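Local coordinates for Exo-arabinanase (Penicillium chrysogenum, PDB 3A72), which hydrolyses alpha-1,5-linked arabinan as an exo-acting glycosyl hydrolase, probably releasing short arabino-oligosaccharides from the chain end, at residues Phe228-Tyr239 with Gln254-Thr265. Residues are numbered along the deposited sequence; the frame is centred on the assembly and turned at random.
Sequences FGTETYSFPLYY and QRLVVSSGTQPT
Phe228 offers one ring face to the guanidinium of Arg255 in a cation-pi contact, Arg255 NH2 lying 3.4 Å from Phe228 CZ, with the two planes 60° apart. Further along, Ser234 OG accepts from a water that in turn accepts from Arg255 NH1, while Phe235, its side chain about 5 Å from a bound alpha-L-arabinofuranose, turns its carbonyl O to Thr265 CA. Pro236 then lays CB and CG over a face of the same guanidinium, CB 3.6 Å from NH1. At Leu237 the partner changes: its N donates to Pro264 O (3.2 Å), its O accepts a nearly straight bond from Leu256 N (3.0 Å), and CD1 packs on Pro264 CB. A water bridges the carbonyls of Leu237 and Leu256. Tyr238 receives Arg255 CB over its ring, and its OH accepts from NE at 3.1 Å and, weakly, from NH2; the bend at chi3 (-70°) turns the guanidinium back to that hydroxyl. Tyr239 and Gln254 form an antiparallel hydrogen-bonded pair; the extended Gln254 side chain runs beside the ring, while the phenol OH bonds to Gly299 and Trp303. Strand 254-255 is the outermost of this four-stranded propeller blade, and the following loop returns by way of Pro264 before the next blade. Neutral partners, the Phe228 face, Pro236, Tyr238 hydroxyl and a water, engage the guanidinium from several directions and probably hold its orientation, the Tyr238 ring underlying the aliphatic stem.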
ATOM      1  N   PHE A 228     -20.822 -11.646  -6.198  1.00  9.11           N
ATOM      2  CA  PHE A 228     -20.669 -13.070  -6.515  1.00 10.40           C
ATOM      3  C   PHE A 228     -22.013 -13.705  -6.785  1.00 13.98           C
ATOM      4  O   PHE A 228     -22.328 -14.801  -6.387  1.00 17.19           O
ATOM      5  CB  PHE A 228     -19.936 -13.793  -5.330  1.00 11.45           C
ATOM      6  CG  PHE A 228     -18.533 -13.266  -5.174  1.00 10.17           C
ATOM      7  CD1 PHE A 228     -17.546 -13.588  -6.088  1.00 10.46           C
ATOM      8  CD2 PHE A 228     -18.228 -12.419  -4.110  1.00  9.25           C
ATOM      9  CE1 PHE A 228     -16.254 -13.078  -5.966  1.00 11.25           C
ATOM     10  CE2 PHE A 228     -16.970 -11.920  -4.026  1.00 10.23           C
ATOM     11  CZ  PHE A 228     -15.959 -12.214  -4.918  1.00 10.89           C
ATOM     12  N   GLY A 229     -22.886 -12.970  -7.487  1.00 13.77           N
ATOM     13  CA  GLY A 229     -24.170 -13.488  -7.889  1.00 15.24           C
ATOM     14  C   GLY A 229     -25.232 -13.529  -6.796  1.00 16.11           C
ATOM     15  O   GLY A 229     -26.349 -14.074  -7.030  1.00 20.08           O
ATOM     16  N   THR A 230     -24.948 -12.984  -5.626  1.00 16.53           N
ATOM     17  CA  THR A 230     -25.874 -12.920  -4.505  1.00 19.03           C
ATOM     18  C   THR A 230     -26.347 -11.483  -4.322  1.00 17.32           C
ATOM     19  O   THR A 230     -26.056 -10.601  -5.139  1.00 17.55           O
ATOM     20  CB  THR A 230     -25.243 -13.396  -3.207  1.00 19.64           C
ATOM     21  OG1 THR A 230     -24.262 -12.465  -2.820  1.00 16.70           O
ATOM     22  CG2 THR A 230     -24.319 -14.573  -3.482  1.00 19.68           C
ATOM     23  N   GLU A 231     -27.119 -11.355  -3.232  1.00 20.46           N
ATOM     24  CA  GLU A 231     -27.643 -10.041  -2.929  1.00 21.01           C
ATOM     25  C   GLU A 231     -26.815  -9.211  -1.956  1.00 19.92           C
ATOM     26  O   GLU A 231     -27.086  -8.063  -1.604  1.00 22.58           O
ATOM     27  CB  GLU A 231     -29.063 -10.235  -2.414  1.00 29.97           C
ATOM     28  CG  GLU A 231     -30.113 -10.388  -3.484  1.00 47.37           C
ATOM     29  CD  GLU A 231     -29.794 -11.248  -4.679  1.00 65.11           C
ATOM     30  OE1 GLU A 231     -30.463 -12.282  -4.943  1.00102.86           O
ATOM     31  OE2 GLU A 231     -28.838 -10.900  -5.442  1.00 93.38           O
ATOM     32  N   THR A 232     -25.691  -9.643  -1.428  1.00 18.91           N
ATOM     33  CA  THR A 232     -24.744  -9.171  -0.538  1.00 14.65           C
ATOM     34  C   THR A 232     -23.358  -9.019  -1.171  1.00 12.46           C
ATOM     35  O   THR A 232     -22.784  -9.947  -1.757  1.00 13.61           O
ATOM     36  CB  THR A 232     -24.636 -10.156   0.637  1.00 17.16           C
ATOM     37  OG1 THR A 232     -25.931 -10.357   1.150  1.00 21.83           O
ATOM     38  CG2 THR A 232     -23.795  -9.535   1.737  1.00 19.62           C
ATOM     39  N   TYR A 233     -22.846  -7.800  -1.007  1.00 11.52           N
ATOM     40  CA  TYR A 233     -21.494  -7.430  -1.509  1.00  9.47           C
ATOM     41  C   TYR A 233     -20.464  -7.830  -0.496  1.00  9.06           C
ATOM     42  O   TYR A 233     -20.682  -7.694   0.702  1.00 10.95           O
ATOM     43  CB  TYR A 233     -21.464  -5.950  -1.775  1.00 10.32           C
ATOM     44  CG  TYR A 233     -20.482  -5.526  -2.881  1.00  8.65           C
ATOM     45  CD1 TYR A 233     -20.887  -5.673  -4.212  1.00  8.34           C
ATOM     46  CD2 TYR A 233     -19.263  -4.974  -2.628  1.00  9.01           C
ATOM     47  CE1 TYR A 233     -20.049  -5.304  -5.241  1.00  7.94           C
ATOM     48  CE2 TYR A 233     -18.442  -4.612  -3.659  1.00  7.64           C
ATOM     49  CZ  TYR A 233     -18.828  -4.763  -4.961  1.00  6.79           C
ATOM     50  OH  TYR A 233     -17.959  -4.355  -5.957  1.00  7.20           O
ATOM     51  N   SER A 234     -19.267  -8.258  -0.984  1.00  7.62           N
ATOM     52  CA  SER A 234     -18.162  -8.517  -0.092  1.00  7.24           C
ATOM     53  C   SER A 234     -16.853  -8.214  -0.830  1.00  6.18           C
ATOM     54  O   SER A 234     -16.822  -8.079  -2.054  1.00  6.26           O
ATOM     55  CB  SER A 234     -18.172  -9.985   0.358  1.00  8.43           C
ATOM     56  OG  SER A 234     -18.043 -10.903  -0.700  1.00  8.83           O
ATOM     57  N   PHE A 235     -15.769  -8.144  -0.042  1.00  5.90           N
ATOM     58  CA  PHE A 235     -14.426  -7.803  -0.530  1.00  5.45           C
ATOM     59  C   PHE A 235     -13.417  -8.861  -0.125  1.00  4.88           C
ATOM     60  O   PHE A 235     -12.370  -8.537   0.477  1.00  5.25           O
ATOM     61  CB  PHE A 235     -14.004  -6.427   0.006  1.00  5.44           C
ATOM     62  CG  PHE A 235     -14.802  -5.258  -0.498  1.00  5.90           C
ATOM     63  CD1 PHE A 235     -14.416  -4.621  -1.644  1.00  6.80           C
ATOM     64  CD2 PHE A 235     -15.861  -4.750   0.212  1.00  7.91           C
ATOM     65  CE1 PHE A 235     -15.089  -3.468  -2.122  1.00  8.50           C
ATOM     66  CE2 PHE A 235     -16.549  -3.648  -0.249  1.00  9.93           C
ATOM     67  CZ  PHE A 235     -16.117  -2.986  -1.380  1.00  9.38           C
ATOM     68  N   PRO A 236     -13.615 -10.131  -0.486  1.00  5.16           N
ATOM     69  CA  PRO A 236     -12.609 -11.168  -0.143  1.00  4.84           C
ATOM     70  C   PRO A 236     -11.281 -10.892  -0.782  1.00  4.57           C
ATOM     71  O   PRO A 236     -11.166 -10.352  -1.891  1.00  5.20           O
ATOM     72  CB  PRO A 236     -13.209 -12.435  -0.734  1.00  5.63           C
ATOM     73  CG  PRO A 236     -14.074 -11.918  -1.868  1.00  5.47           C
ATOM     74  CD  PRO A 236     -14.707 -10.663  -1.320  1.00  5.47           C
ATOM     75  N   LEU A 237     -10.226 -11.334  -0.092  1.00  4.46           N
ATOM     76  CA  LEU A 237      -8.885 -11.218  -0.647  1.00  4.68           C
ATOM     77  C   LEU A 237      -8.654 -12.297  -1.704  1.00  4.27           C
ATOM     78  O   LEU A 237      -8.967 -13.485  -1.520  1.00  4.74           O
ATOM     79  CB  LEU A 237      -7.811 -11.336   0.439  1.00  4.67           C
ATOM     80  CG  LEU A 237      -7.921 -10.284   1.537  1.00  5.76           C
ATOM     81  CD1 LEU A 237      -6.652 -10.362   2.391  1.00  6.27           C
ATOM     82  CD2 LEU A 237      -8.182  -8.891   1.013  1.00  6.57           C
ATOM     83  N   TYR A 238      -8.064 -11.860  -2.821  1.00  4.70           N
ATOM     84  CA  TYR A 238      -7.654 -12.703  -3.947  1.00  4.33           C
ATOM     85  C   TYR A 238      -6.223 -12.389  -4.281  1.00  4.21           C
ATOM     86  O   TYR A 238      -5.720 -11.296  -4.009  1.00  4.85           O
ATOM     87  CB  TYR A 238      -8.526 -12.422  -5.209  1.00  4.95           C
ATOM     88  CG  TYR A 238      -9.807 -13.202  -5.277  1.00  4.63           C
ATOM     89  CD1 TYR A 238     -10.824 -13.050  -4.352  1.00  5.02           C
ATOM     90  CD2 TYR A 238     -10.002 -14.116  -6.300  1.00  5.37           C
ATOM     91  CE1 TYR A 238     -11.979 -13.796  -4.460  1.00  5.79           C
ATOM     92  CE2 TYR A 238     -11.179 -14.881  -6.428  1.00  6.33           C
ATOM     93  CZ  TYR A 238     -12.160 -14.715  -5.493  1.00  5.87           C
ATOM     94  OH  TYR A 238     -13.336 -15.415  -5.559  1.00  7.59           O
ATOM     95  N   TYR A 239      -5.535 -13.349  -4.923  1.00  4.39           N
ATOM     96  CA  TYR A 239      -4.222 -13.084  -5.456  1.00  3.99           C
ATOM     97  C   TYR A 239      -4.068 -13.737  -6.813  1.00  4.46           C
ATOM     98  O   TYR A 239      -4.770 -14.659  -7.217  1.00  5.47           O
ATOM     99  CB  TYR A 239      -3.153 -13.533  -4.522  1.00  4.92           C
ATOM    100  CG  TYR A 239      -3.149 -14.921  -3.916  1.00  4.54           C
ATOM    101  CD1 TYR A 239      -2.472 -15.978  -4.519  1.00  5.05           C
ATOM    102  CD2 TYR A 239      -3.785 -15.150  -2.722  1.00  4.90           C
ATOM    103  CE1 TYR A 239      -2.454 -17.246  -3.940  1.00  4.95           C
ATOM    104  CE2 TYR A 239      -3.724 -16.397  -2.129  1.00  4.75           C
ATOM    105  CZ  TYR A 239      -3.073 -17.434  -2.720  1.00  4.42           C
ATOM    106  OH  TYR A 239      -3.013 -18.643  -2.043  1.00  5.32           O
ATOM    107  N   GLN A 254      -7.067 -16.273  -7.625  1.00  4.98           N
ATOM    108  CA  GLN A 254      -7.150 -17.327  -6.612  1.00  5.62           C
ATOM    109  C   GLN A 254      -7.648 -16.725  -5.301  1.00  5.20           C
ATOM    110  O   GLN A 254      -7.049 -15.770  -4.768  1.00  6.17           O
ATOM    111  CB  GLN A 254      -5.767 -17.928  -6.403  1.00  7.73           C
ATOM    112  CG  GLN A 254      -5.748 -19.102  -5.446  1.00  7.87           C
ATOM    113  CD  GLN A 254      -4.405 -19.804  -5.306  1.00  7.30           C
ATOM    114  OE1 GLN A 254      -3.501 -19.649  -6.152  1.00  8.92           O
ATOM    115  NE2 GLN A 254      -4.332 -20.618  -4.306  1.00 10.13           N
ATOM    116  N   ARG A 255      -8.746 -17.215  -4.767  1.00  5.37           N
ATOM    117  CA  ARG A 255      -9.276 -16.728  -3.487  1.00  5.60           C
ATOM    118  C   ARG A 255      -8.346 -17.227  -2.385  1.00  5.58           C
ATOM    119  O   ARG A 255      -7.986 -18.406  -2.311  1.00  7.62           O
ATOM    120  CB  ARG A 255     -10.693 -17.221  -3.269  1.00  6.53           C
ATOM    121  CG  ARG A 255     -11.311 -16.713  -1.992  1.00  7.64           C
ATOM    122  CD  ARG A 255     -12.742 -17.143  -1.782  1.00  9.46           C
ATOM    123  NE  ARG A 255     -13.681 -16.510  -2.697  1.00 10.46           N
ATOM    124  CZ  ARG A 255     -14.717 -15.755  -2.421  1.00  8.59           C
ATOM    125  NH1 ARG A 255     -15.093 -15.449  -1.151  1.00 10.78           N
ATOM    126  NH2 ARG A 255     -15.472 -15.259  -3.404  1.00 10.06           N
ATOM    127  N   LEU A 256      -7.978 -16.330  -1.475  1.00  4.89           N
ATOM    128  CA  LEU A 256      -7.162 -16.715  -0.315  1.00  4.87           C
ATOM    129  C   LEU A 256      -8.052 -17.477   0.657  1.00  5.08           C
ATOM    130  O   LEU A 256      -9.045 -16.922   1.148  1.00  6.44           O
ATOM    131  CB  LEU A 256      -6.516 -15.457   0.279  1.00  5.05           C
ATOM    132  CG  LEU A 256      -5.461 -15.645   1.340  1.00  5.14           C
ATOM    133  CD1 LEU A 256      -4.618 -14.395   1.455  1.00  6.57           C
ATOM    134  CD2 LEU A 256      -6.045 -16.005   2.724  1.00  6.09           C
ATOM    135  N   VAL A 257      -7.698 -18.731   0.978  1.00  4.85           N
ATOM    136  CA  VAL A 257      -8.460 -19.566   1.873  1.00  4.97           C
ATOM    137  C   VAL A 257      -7.634 -19.822   3.131  1.00  4.76           C
ATOM    138  O   VAL A 257      -6.438 -20.192   3.027  1.00  5.28           O
ATOM    139  CB  VAL A 257      -8.855 -20.887   1.202  1.00  6.12           C
ATOM    140  CG1 VAL A 257      -9.613 -21.787   2.195  1.00  7.74           C
ATOM    141  CG2 VAL A 257      -9.689 -20.576  -0.077  1.00  9.26           C
ATOM    142  N   VAL A 258      -8.267 -19.611   4.281  1.00  4.61           N
ATOM    143  CA  VAL A 258      -7.622 -19.718   5.571  1.00  4.91           C
ATOM    144  C   VAL A 258      -8.058 -21.026   6.221  1.00  4.68           C
ATOM    145  O   VAL A 258      -9.252 -21.355   6.218  1.00  5.41           O
ATOM    146  CB  VAL A 258      -7.986 -18.500   6.439  1.00  5.02           C
ATOM    147  CG1 VAL A 258      -7.214 -18.514   7.774  1.00  5.85           C
ATOM    148  CG2 VAL A 258      -7.689 -17.229   5.708  1.00  5.69           C
ATOM    149  N   SER A 259      -7.106 -21.778   6.789  1.00  5.16           N
ATOM    150  CA  SER A 259      -7.438 -23.107   7.320  1.00  5.57           C
ATOM    151  C   SER A 259      -8.408 -23.076   8.496  1.00  5.29           C
ATOM    152  O   SER A 259      -9.092 -24.067   8.741  1.00  6.25           O
ATOM    153  CB  SER A 259      -6.179 -23.881   7.652  1.00  6.04           C
ATOM    154  OG  SER A 259      -5.521 -23.213   8.728  1.00  7.28           O
ATOM    155  N   SER A 260      -8.519 -21.958   9.214  1.00  5.67           N
ATOM    156  CA  SER A 260      -9.472 -21.790  10.312  1.00  6.38           C
ATOM    157  C   SER A 260     -10.882 -21.516   9.852  1.00  6.02           C
ATOM    158  O   SER A 260     -11.803 -21.576  10.661  1.00  7.41           O
ATOM    159  CB  SER A 260      -9.028 -20.596  11.186  1.00  6.81           C
ATOM    160  OG  SER A 260      -9.118 -19.422  10.357  1.00  6.78           O
ATOM    161  N   GLY A 261     -11.070 -21.142   8.583  1.00  5.88           N
ATOM    162  CA  GLY A 261     -12.349 -20.703   8.082  1.00  6.41           C
ATOM    163  C   GLY A 261     -12.580 -19.227   8.110  1.00  5.58           C
ATOM    164  O   GLY A 261     -13.558 -18.752   7.533  1.00  7.38           O
ATOM    165  N   THR A 262     -11.700 -18.439   8.726  1.00  5.83           N
ATOM    166  CA  THR A 262     -11.825 -16.977   8.622  1.00  5.80           C
ATOM    167  C   THR A 262     -11.777 -16.605   7.155  1.00  5.66           C
ATOM    168  O   THR A 262     -10.966 -17.137   6.378  1.00  6.10           O
ATOM    169  CB  THR A 262     -10.686 -16.327   9.389  1.00  6.01           C
ATOM    170  OG1 THR A 262     -10.854 -16.675  10.763  1.00  6.61           O
ATOM    171  CG2 THR A 262     -10.643 -14.822   9.252  1.00  7.45           C
ATOM    172  N   GLN A 263     -12.612 -15.640   6.758  1.00  5.82           N
ATOM    173  CA  GLN A 263     -12.707 -15.187   5.389  1.00  5.94           C
ATOM    174  C   GLN A 263     -12.242 -13.731   5.355  1.00  5.65           C
ATOM    175  O   GLN A 263     -13.030 -12.803   5.627  1.00  7.53           O
ATOM    176  CB  GLN A 263     -14.126 -15.314   4.876  1.00  7.37           C
ATOM    177  CG  GLN A 263     -14.492 -16.800   4.776  1.00  9.06           C
ATOM    178  CD  GLN A 263     -15.856 -16.976   4.165  1.00 10.35           C
ATOM    179  OE1 GLN A 263     -16.087 -16.723   2.980  1.00 13.13           O
ATOM    180  NE2 GLN A 263     -16.816 -17.378   4.939  1.00 19.23           N
ATOM    181  N   PRO A 264     -10.964 -13.498   5.109  1.00  5.43           N
ATOM    182  CA  PRO A 264     -10.448 -12.107   5.244  1.00  5.97           C
ATOM    183  C   PRO A 264     -11.021 -11.213   4.158  1.00  5.19           C
ATOM    184  O   PRO A 264     -11.147 -11.609   2.990  1.00  5.65           O
ATOM    185  CB  PRO A 264      -8.945 -12.263   5.106  1.00  6.81           C
ATOM    186  CG  PRO A 264      -8.693 -13.578   4.612  1.00 15.83           C
ATOM    187  CD  PRO A 264      -9.912 -14.435   4.705  1.00  6.21           C
ATOM    188  N   THR A 265     -11.289  -9.969   4.523  1.00  5.01           N
ATOM    189  CA  THR A 265     -11.849  -9.007   3.590  1.00  5.16           C
ATOM    190  C   THR A 265     -11.181  -7.652   3.715  1.00  4.51           C
ATOM    191  O   THR A 265     -10.782  -7.209   4.821  1.00  5.21           O
ATOM    192  CB  THR A 265     -13.375  -8.836   3.764  1.00  5.77           C
ATOM    193  OG1 THR A 265     -13.644  -8.374   5.077  1.00  6.55           O
ATOM    194  CG2 THR A 265     -14.119 -10.123   3.492  1.00  6.75           C
TER
HETATM  195  O   HOH W   1     -17.069 -13.551  -0.606  1.00 19.51           O
HETATM  196  O   HOH W   2     -10.093 -14.393   0.843  1.00  6.82           O
HETATM  197  O   HOH W   3      -5.420 -20.092  -0.397  1.00  8.02           O